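Local structure of periplasmic binding protein (Thermotoga lettingae TMO, 4RY8) at residues Val100-Val105 against Ile114-Leu119; Leu119-Leu124 against Asp151-Met156; Leu124-Leu129 against Leu202-Glu207. The protein binds 5-methylthioribose and probably serves as the periplasmic solute-binding component that hands this sugar to its membrane transporter. All blocks are in the same frame, centred on the assembly; numbering follows the deposited sequence.

Contact 1: residues Val100-Val105 against Ile114-Leu119. With SR1 (5-S-methyl-5-thio-alpha-D-ribofuranose), chain G.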
# COMPACT_ATOMS: atom_id res chain seq x y z
N VAL C 100 20.35 -15.83 -0.73
CA VAL C 100 19.06 -15.20 -0.62
C VAL C 100 19.27 -14.06 0.30
O VAL C 100 20.14 -14.14 1.16
CB VAL C 100 17.99 -16.19 -0.02
CG1 VAL C 100 18.52 -16.88 1.22
CG2 VAL C 100 16.68 -15.47 0.31
N THR C 101 18.50 -12.98 0.16
CA THR C 101 18.63 -11.88 1.07
C THR C 101 17.36 -11.57 1.81
O THR C 101 16.23 -11.91 1.39
CB THR C 101 19.12 -10.58 0.40
OG1 THR C 101 18.07 -10.05 -0.39
CG2 THR C 101 20.30 -10.85 -0.48
N PHE C 102 17.56 -10.95 2.97
CA PHE C 102 16.51 -10.33 3.74
C PHE C 102 16.93 -8.91 3.83
O PHE C 102 18.02 -8.62 4.32
CB PHE C 102 16.39 -10.93 5.14
CG PHE C 102 15.38 -10.20 6.01
CD1 PHE C 102 14.09 -9.96 5.55
CD2 PHE C 102 15.72 -9.73 7.26
CE1 PHE C 102 13.18 -9.27 6.31
CE2 PHE C 102 14.80 -9.03 8.04
CZ PHE C 102 13.54 -8.79 7.55
N ASP C 103 16.10 -8.00 3.34
CA ASP C 103 16.35 -6.58 3.51
C ASP C 103 17.60 -6.11 2.81
O ASP C 103 18.31 -5.22 3.30
CB ASP C 103 16.40 -6.16 4.98
CG ASP C 103 15.00 -5.95 5.60
OD1 ASP C 103 14.00 -5.95 4.87
OD2 ASP C 103 14.93 -5.72 6.82
N LEU C 104 17.87 -6.67 1.62
CA LEU C 104 18.95 -6.10 0.74
C LEU C 104 18.54 -6.31 -0.69
O LEU C 104 18.29 -7.46 -1.11
CB LEU C 104 20.25 -6.86 0.98
CG LEU C 104 21.45 -6.45 0.09
CD1 LEU C 104 21.79 -5.06 0.53
CD2 LEU C 104 22.61 -7.39 0.26
N VAL C 105 18.57 -5.23 -1.46
CA VAL C 105 18.13 -5.24 -2.84
C VAL C 105 19.29 -5.67 -3.72
O VAL C 105 20.34 -5.06 -3.70
CB VAL C 105 17.66 -3.82 -3.25
CG1 VAL C 105 17.42 -3.73 -4.76
CG2 VAL C 105 16.44 -3.43 -2.45
N ILE C 114 13.79 -11.49 0.19
CA ILE C 114 12.75 -11.49 1.24
C ILE C 114 12.61 -10.08 1.83
O ILE C 114 13.61 -9.44 2.18
CB ILE C 114 13.07 -12.52 2.35
CG1 ILE C 114 13.22 -13.92 1.74
CG2 ILE C 114 11.96 -12.52 3.39
CD1 ILE C 114 13.76 -15.00 2.67
N GLU C 115 11.40 -9.57 1.90
CA GLU C 115 11.14 -8.41 2.73
C GLU C 115 9.75 -8.41 3.25
O GLU C 115 8.94 -9.27 2.87
CB GLU C 115 11.35 -7.13 1.92
CG GLU C 115 10.56 -7.09 0.63
CD GLU C 115 10.38 -5.66 0.15
OE1 GLU C 115 11.14 -5.23 -0.75
OE2 GLU C 115 9.49 -4.99 0.70
N GLN C 116 9.47 -7.44 4.12
CA GLN C 116 8.15 -7.36 4.74
C GLN C 116 7.19 -6.43 4.03
O GLN C 116 6.25 -5.90 4.66
CB GLN C 116 8.32 -6.89 6.15
CG GLN C 116 9.20 -7.80 6.95
CD GLN C 116 9.58 -7.20 8.27
OE1 GLN C 116 9.00 -7.53 9.29
NE2 GLN C 116 10.55 -6.34 8.26
N ASP C 117 7.39 -6.30 2.71
CA ASP C 117 6.63 -5.38 1.86
C ASP C 117 6.80 -4.03 2.50
O ASP C 117 5.85 -3.43 3.00
CB ASP C 117 5.15 -5.77 1.67
CG ASP C 117 4.52 -5.07 0.50
OD1 ASP C 117 5.06 -4.03 0.02
OD2 ASP C 117 3.50 -5.54 -0.00
N ASP C 118 8.02 -3.52 2.48
CA ASP C 118 8.29 -2.25 3.19
C ASP C 118 7.62 -0.97 2.64
O ASP C 118 7.37 0.01 3.40
CB ASP C 118 9.77 -2.04 3.39
CG ASP C 118 10.34 -3.02 4.38
OD1 ASP C 118 9.87 -3.06 5.56
OD2 ASP C 118 11.19 -3.80 3.94
N LEU C 119 7.36 -0.97 1.34
CA LEU C 119 6.60 0.09 0.74
C LEU C 119 5.17 0.06 1.30
O LEU C 119 4.63 1.07 1.70
CB LEU C 119 6.61 -0.06 -0.76
CG LEU C 119 7.97 0.20 -1.41
CD1 LEU C 119 7.93 -0.04 -2.90
CD2 LEU C 119 8.44 1.60 -1.07
CS SR1 G . 18.04 -1.04 11.27
S SR1 G . 16.91 -1.66 10.05
C5 SR1 G . 15.61 -2.07 11.24
C4 SR1 G . 14.39 -2.68 10.56
O4 SR1 G . 14.85 -3.80 9.88
C1 SR1 G . 13.93 -4.91 10.01
O1 SR1 G . 13.44 -5.20 8.75
C2 SR1 G . 12.80 -4.51 10.94
O2 SR1 G . 11.47 -4.41 10.37
C3 SR1 G . 13.29 -3.18 11.48
O3 SR1 G . 12.22 -2.24 11.54
O HOH W 1 15.87 -8.74 0.49
O HOH W 2 13.47 -4.18 2.86
O HOH W 3 11.44 -5.88 5.57
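Ile-114 lies against Val-100, Thr-101 and Phe-102 in a short parallel strand pair. Ile-114 N donates to Thr-101 O (2.8 Å), and Ile-114 O takes the N-H of Asp-103 at 3.1 Å, where the C=O...N angle of 174° puts the donor almost in line with the carbonyl. Followed outward, Ile-114 starts with CB 3.4 Å from Thr-101 O. From there CG1 continues past the same carbonyl, swung beside its own backbone N (chi1 -57°), and delivers Ile-114 CD1 to Val-100 CG2 at 3.8 Å. The other branch, Ile-114 CG2, goes to Phe-102 CD1 (4.0 Å), the two side chains crossing at about a right angle. The Phe-102 ring carries the carboxylate carbon of Asp-103 over the centre of one face, while the amide nitrogen of Gln-116 stands at its edge, with ring and amide planes 61° apart. Both polar groups reach the bound sugar: Asp-103 OD2 receives a very short bond of 2.5 Å from SR1 O1, and Gln-116 NE2 donates to SR1 O2 at 3.0 Å. Asp-103 OD1 also comes within 3.7 Å of Asp-118 OD2, the two side chains crossing at about a right angle. Two waters each donate to both oxygens, which probably eases the like charges; one of these waters also accepts from Gln-116 N and NE2. Asp-118 also forms a salt bridge with Arg-153, and Gln-116 OE1 is hydrogen-bonded to Thr-253. Strand 98-102 lies between strands 74-78 and 113-115 in the parallel sheet of one lobe. Helix 255-270 packs on Ile-114 through Leu-261, Ala-262 and Ala-265, and beyond Gln-116 the chain crosses toward the other lobe, entering helix 118-132.

Contact 2: residues Leu119-Leu124 against Asp151-Met156. With SR1 (5-S-methyl-5-thio-alpha-D-ribofuranose), chain G.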
# COMPACT_ATOMS: atom_id res chain seq x y z
N LEU C 119 7.36 -0.97 1.34
CA LEU C 119 6.60 0.09 0.74
C LEU C 119 5.17 0.06 1.30
O LEU C 119 4.63 1.07 1.70
CB LEU C 119 6.61 -0.06 -0.76
CG LEU C 119 7.97 0.20 -1.41
CD1 LEU C 119 7.93 -0.04 -2.90
CD2 LEU C 119 8.44 1.60 -1.07
N LEU C 120 4.54 -1.09 1.38
CA LEU C 120 3.24 -1.10 2.03
C LEU C 120 3.27 -0.68 3.51
O LEU C 120 2.39 0.07 3.93
CB LEU C 120 2.58 -2.49 1.89
CG LEU C 120 1.16 -2.59 2.45
CD1 LEU C 120 0.15 -1.70 1.77
CD2 LEU C 120 0.68 -4.03 2.32
N ILE C 121 4.26 -1.15 4.27
CA ILE C 121 4.42 -0.82 5.68
C ILE C 121 4.50 0.70 5.82
O ILE C 121 3.84 1.27 6.64
CB ILE C 121 5.71 -1.41 6.33
CG1 ILE C 121 5.69 -2.93 6.50
CG2 ILE C 121 5.93 -0.78 7.71
CD1 ILE C 121 7.00 -3.48 7.05
N GLY C 122 5.38 1.33 5.03
CA GLY C 122 5.57 2.79 5.13
C GLY C 122 4.32 3.61 4.80
O GLY C 122 4.06 4.62 5.44
N TYR C 123 3.54 3.11 3.85
CA TYR C 123 2.29 3.67 3.46
C TYR C 123 1.24 3.41 4.55
O TYR C 123 0.55 4.31 4.99
CB TYR C 123 1.77 3.04 2.16
CG TYR C 123 0.45 3.66 1.83
CD1 TYR C 123 0.39 5.01 1.54
CD2 TYR C 123 -0.77 2.96 1.96
CE1 TYR C 123 -0.81 5.64 1.31
CE2 TYR C 123 -1.99 3.59 1.71
CZ TYR C 123 -1.99 4.95 1.37
OH TYR C 123 -3.15 5.67 1.13
N LEU C 124 1.17 2.20 5.04
CA LEU C 124 0.09 1.92 6.01
C LEU C 124 0.27 2.72 7.28
O LEU C 124 -0.69 3.31 7.80
CB LEU C 124 -0.01 0.45 6.34
CG LEU C 124 -0.52 -0.53 5.29
CD1 LEU C 124 -0.41 -1.94 5.87
CD2 LEU C 124 -1.94 -0.24 4.82
N ASP C 151 14.75 2.98 4.15
CA ASP C 151 14.70 3.81 2.95
C ASP C 151 13.41 3.60 2.14
O ASP C 151 12.83 4.54 1.66
CB ASP C 151 15.85 3.49 1.98
CG ASP C 151 17.23 3.99 2.44
OD1 ASP C 151 17.38 4.86 3.28
OD2 ASP C 151 18.20 3.43 1.93
N LYS C 152 13.00 2.35 1.97
CA LYS C 152 11.68 2.03 1.41
C LYS C 152 10.55 2.72 2.23
O LYS C 152 9.68 3.42 1.68
CB LYS C 152 11.48 0.53 1.42
CG LYS C 152 12.34 -0.22 0.45
CD LYS C 152 12.31 -1.72 0.71
CE LYS C 152 13.47 -2.41 -0.04
NZ LYS C 152 13.53 -3.90 0.15
N ARG C 153 10.55 2.53 3.53
CA ARG C 153 9.52 3.20 4.35
C ARG C 153 9.63 4.70 4.20
O ARG C 153 8.61 5.38 4.13
CB ARG C 153 9.67 2.84 5.78
CG ARG C 153 9.35 1.37 5.96
CD ARG C 153 9.82 0.80 7.28
NE ARG C 153 9.92 -0.67 7.21
CZ ARG C 153 10.53 -1.45 8.11
NH1 ARG C 153 11.07 -0.92 9.19
NH2 ARG C 153 10.61 -2.78 7.91
N ASP C 154 10.86 5.22 4.13
CA ASP C 154 10.99 6.69 4.03
C ASP C 154 10.23 7.29 2.82
O ASP C 154 9.54 8.32 2.94
CB ASP C 154 12.45 7.08 4.02
CG ASP C 154 12.66 8.56 3.87
OD1 ASP C 154 12.43 9.34 4.81
OD2 ASP C 154 12.96 8.91 2.76
N LYS C 155 10.32 6.63 1.66
CA LYS C 155 9.68 7.10 0.43
C LYS C 155 8.20 7.29 0.59
O LYS C 155 7.58 8.19 0.03
CB LYS C 155 9.97 6.14 -0.72
CG LYS C 155 11.42 6.11 -1.21
CD LYS C 155 11.80 7.43 -1.85
CE LYS C 155 13.04 7.30 -2.72
NZ LYS C 155 13.42 8.60 -3.33
N MET C 156 7.59 6.39 1.37
CA MET C 156 6.17 6.43 1.57
C MET C 156 5.80 7.54 2.52
O MET C 156 4.77 8.17 2.31
CB MET C 156 5.67 5.05 2.02
CG MET C 156 5.64 4.01 0.89
SD MET C 156 4.85 4.47 -0.69
CE MET C 156 4.23 2.87 -1.20
CS SR1 G . 18.04 -1.04 11.27
S SR1 G . 16.91 -1.66 10.05
C5 SR1 G . 15.61 -2.07 11.24
C4 SR1 G . 14.39 -2.68 10.56
O4 SR1 G . 14.85 -3.80 9.88
C1 SR1 G . 13.93 -4.91 10.01
O1 SR1 G . 13.44 -5.20 8.75
C2 SR1 G . 12.80 -4.51 10.94
O2 SR1 G . 11.47 -4.41 10.37
C3 SR1 G . 13.29 -3.18 11.48
O3 SR1 G . 12.22 -2.24 11.54
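Backbone meets backbone where Gly-122 and Arg-153 bring their CA atoms within 4.0 Å, the axes of segments 119-124 and 151-156 approaching to 7.4 Å and crossing at -41°. A side-chain carbon on the glycine would collide with Arg-153 CA, so this close approach depends on its absence. Met-156 fills the next place along. The Met-156 chain, bent at chi2 (-50°) and chi3, lies along the facing helix, with Met-156 CG 3.2 Å from Leu-119 O and Met-156 CE 3.8 Å from Leu-119 CB; its CB rests on the Gly-122 to Tyr-123 peptide. Leu-119 crosses Lys-152 at about a right angle, sending CD2 to Lys-152 O at 3.5 Å. Arg-153 is drawn out straight from CG to NE and runs obliquely past Ile-121, whose CD1 approaches NH2 at 3.8 Å. The Arg-153 guanidinium thus presents its edge to the sugar, NH1 donating to SR1 O3 (2.9 Å) and NH2 to SR1 O2 (3.1 Å). Asp-118 forms a salt bridge with NH2 and Met-204 O probably accepts from NH1, so ligand and protein together fix the rotation of the group. A leucine in place of Arg-153 would probably cost O2 and O3 of the sugar two donors and leave the buried Asp-118 without its opposite charge. Helices 118-132 and 148-163 flank strand 137-142 in the sequence. Ile-121 also packs on strands 226-230 and 247-252, whereas Met-156 meets Met-156 of the second subunit, so the helix pair lies between the sheet and the dimer partner.

Contact 3: residues Leu124-Leu129 against Leu202-Glu207; sequences LISKQL and LAMWDE. With SR1 (5-S-methyl-5-thio-alpha-D-ribofuranose), chain G.
Ser-126 sets its hydroxyl among apolar groups: OG lies 3.6 Å from the methyl CE of Met-204 and 3.8 Å from Leu-202 CD2, and makes no hydrogen bond across the contact. The polar atom is instead satisfied within its own helix. With chi1 at -45° OG leans back beside the backbone N, where it bonds to the carbonyl O of Gly-122, one turn earlier. The rest of the contact is apolar. Ile-125 and Leu-202 slide past each other in opposite directions, CG2 of the isoleucine meeting CD1 of the leucine at 3.9 Å. The CG2 of Ile-125 also touches Met-204 SD (4.0 Å), since the methionine chain bends at chi2 (-49°) and brings its sulfur and methyl to the helix. One turn further on, Leu-129 crosses Leu-202 obliquely and sets CD1 on its CB. Trp-157 of helix 148-163 closes in beside Ser-126 and Leu-202, while Tyr-228 of the next strand touches Ile-125 and Leu-129. Past Met-204 the chain turns away from helix 118-132 to the ligand and enters helix 206-219. Trp-205, at the N-cap of that helix, holds its indole between two partners: SR1 C5 lies 3.6 Å above one face, offset toward the rim, and Glu-207 CB is centred over the opposite face. An aromatic ring laid against a sugar is a familiar feature of carbohydrate-binding sites. A helix packed on a largely parallel sheet, with the ligand met where strand 200-203 runs out at its C-terminal end, is the Rossmann-like lobe architecture of type I periplasmic binding proteins.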
# COMPACT_ATOMS: atom_id res chain seq x y z
N LEU C 124 1.17 2.20 5.04
CA LEU C 124 0.09 1.92 6.01
C LEU C 124 0.27 2.72 7.28
O LEU C 124 -0.69 3.31 7.80
CB LEU C 124 -0.01 0.45 6.34
CG LEU C 124 -0.52 -0.53 5.29
CD1 LEU C 124 -0.41 -1.94 5.87
CD2 LEU C 124 -1.94 -0.24 4.82
N ILE C 125 1.49 2.77 7.81
CA ILE C 125 1.66 3.45 9.10
C ILE C 125 1.57 4.94 8.90
O ILE C 125 0.98 5.63 9.75
CB ILE C 125 2.93 3.02 9.90
CG1 ILE C 125 2.86 3.55 11.32
CG2 ILE C 125 4.22 3.56 9.18
CD1 ILE C 125 1.83 2.93 12.25
N SER C 126 2.19 5.48 7.83
CA SER C 126 2.13 6.93 7.61
C SER C 126 0.68 7.46 7.37
O SER C 126 0.30 8.49 7.93
CB SER C 126 3.13 7.43 6.48
OG SER C 126 4.40 6.84 6.64
N LYS C 127 -0.11 6.75 6.55
CA LYS C 127 -1.54 7.05 6.36
C LYS C 127 -2.35 6.94 7.65
O LYS C 127 -3.25 7.74 7.85
CB LYS C 127 -2.21 6.11 5.35
CG LYS C 127 -3.74 6.10 5.52
CD LYS C 127 -4.46 5.21 4.55
CE LYS C 127 -4.57 3.80 5.03
NZ LYS C 127 -4.98 2.90 3.92
N GLN C 128 -2.01 5.99 8.52
CA GLN C 128 -2.76 5.81 9.79
C GLN C 128 -2.58 7.07 10.65
O GLN C 128 -3.52 7.60 11.21
CB GLN C 128 -2.22 4.60 10.53
CG GLN C 128 -2.96 4.25 11.80
CD GLN C 128 -4.25 3.59 11.48
OE1 GLN C 128 -4.63 3.51 10.31
NE2 GLN C 128 -4.91 3.08 12.51
N LEU C 129 -1.35 7.60 10.69
CA LEU C 129 -1.10 8.82 11.39
C LEU C 129 -1.94 9.96 10.74
O LEU C 129 -2.58 10.75 11.44
CB LEU C 129 0.42 9.16 11.37
CG LEU C 129 0.88 10.40 12.15
CD1 LEU C 129 2.38 10.36 12.35
CD2 LEU C 129 0.51 11.68 11.46
N LEU C 202 6.42 9.38 14.41
CA LEU C 202 6.43 8.32 13.44
C LEU C 202 7.84 7.74 13.43
O LEU C 202 8.82 8.37 13.03
CB LEU C 202 6.02 8.86 12.08
CG LEU C 202 6.07 7.88 10.93
CD1 LEU C 202 4.98 6.82 11.12
CD2 LEU C 202 5.90 8.63 9.61
N ALA C 203 7.94 6.51 13.87
CA ALA C 203 9.20 5.83 14.13
C ALA C 203 9.23 4.55 13.34
O ALA C 203 8.42 3.64 13.55
CB ALA C 203 9.35 5.53 15.60
N MET C 204 10.19 4.46 12.45
CA MET C 204 10.20 3.40 11.43
C MET C 204 10.92 2.07 11.84
O MET C 204 11.16 1.23 11.02
CB MET C 204 10.76 4.02 10.13
CG MET C 204 9.82 5.04 9.41
SD MET C 204 8.09 4.40 9.19
CE MET C 204 7.50 5.53 7.95
N TRP C 205 11.27 1.92 13.11
CA TRP C 205 11.75 0.62 13.68
C TRP C 205 11.28 0.56 15.13
O TRP C 205 11.30 1.60 15.77
CB TRP C 205 13.31 0.59 13.55
CG TRP C 205 14.04 -0.54 14.22
CD1 TRP C 205 13.57 -1.80 14.50
CD2 TRP C 205 15.37 -0.51 14.65
NE1 TRP C 205 14.54 -2.54 15.09
CE2 TRP C 205 15.67 -1.78 15.20
CE3 TRP C 205 16.37 0.47 14.64
CZ2 TRP C 205 16.92 -2.08 15.74
CZ3 TRP C 205 17.58 0.17 15.17
CH2 TRP C 205 17.87 -1.08 15.69
N ASP C 206 10.81 -0.60 15.69
CA ASP C 206 10.33 -0.57 17.05
C ASP C 206 11.36 -0.13 18.10
O ASP C 206 10.97 0.39 19.14
CB ASP C 206 9.57 -1.88 17.51
CG ASP C 206 10.44 -3.15 17.49
OD1 ASP C 206 11.61 -3.12 17.05
OD2 ASP C 206 9.94 -4.23 17.95
N GLU C 207 12.66 -0.29 17.85
CA GLU C 207 13.69 0.22 18.78
C GLU C 207 13.72 1.76 18.85
O GLU C 207 13.94 2.34 19.94
CB GLU C 207 15.06 -0.36 18.42
CG GLU C 207 15.17 -1.85 18.65
CD GLU C 207 14.95 -2.25 20.09
OE1 GLU C 207 15.59 -1.68 21.01
OE2 GLU C 207 14.15 -3.17 20.33
CS SR1 G . 18.04 -1.04 11.27
S SR1 G . 16.91 -1.66 10.05
C5 SR1 G . 15.61 -2.07 11.24
C4 SR1 G . 14.39 -2.68 10.56
O4 SR1 G . 14.85 -3.80 9.88
C1 SR1 G . 13.93 -4.91 10.01
O1 SR1 G . 13.44 -5.20 8.75
C2 SR1 G . 12.80 -4.51 10.94
O2 SR1 G . 11.47 -4.41 10.37
C3 SR1 G . 13.29 -3.18 11.48
O3 SR1 G . 12.22 -2.24 11.54

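In the fold
All three contacts are buried and share helix 118-132, taken up in turn at its start, its first turns and its middle. Contact 1 belongs to the sheet of one lobe and is held by two backbone hydrogen bonds, with carboxylates and waters beside them; contacts 2 and 3 pack the other lobe without a hydrogen bond between their segments. Contacts 1 and 2 both touch the second subunit; contact 2 joins helix to helix, whereas contact 3 sets the helix on the sheet through aliphatic groups. Salt bridges from Asp-118 and Glu-115 tie contact 1 to contact 2, and Met-204 O probably links contact 3 to Arg-153. Each reaches the same sugar, the first two with polar groups, the third mainly with an indole face.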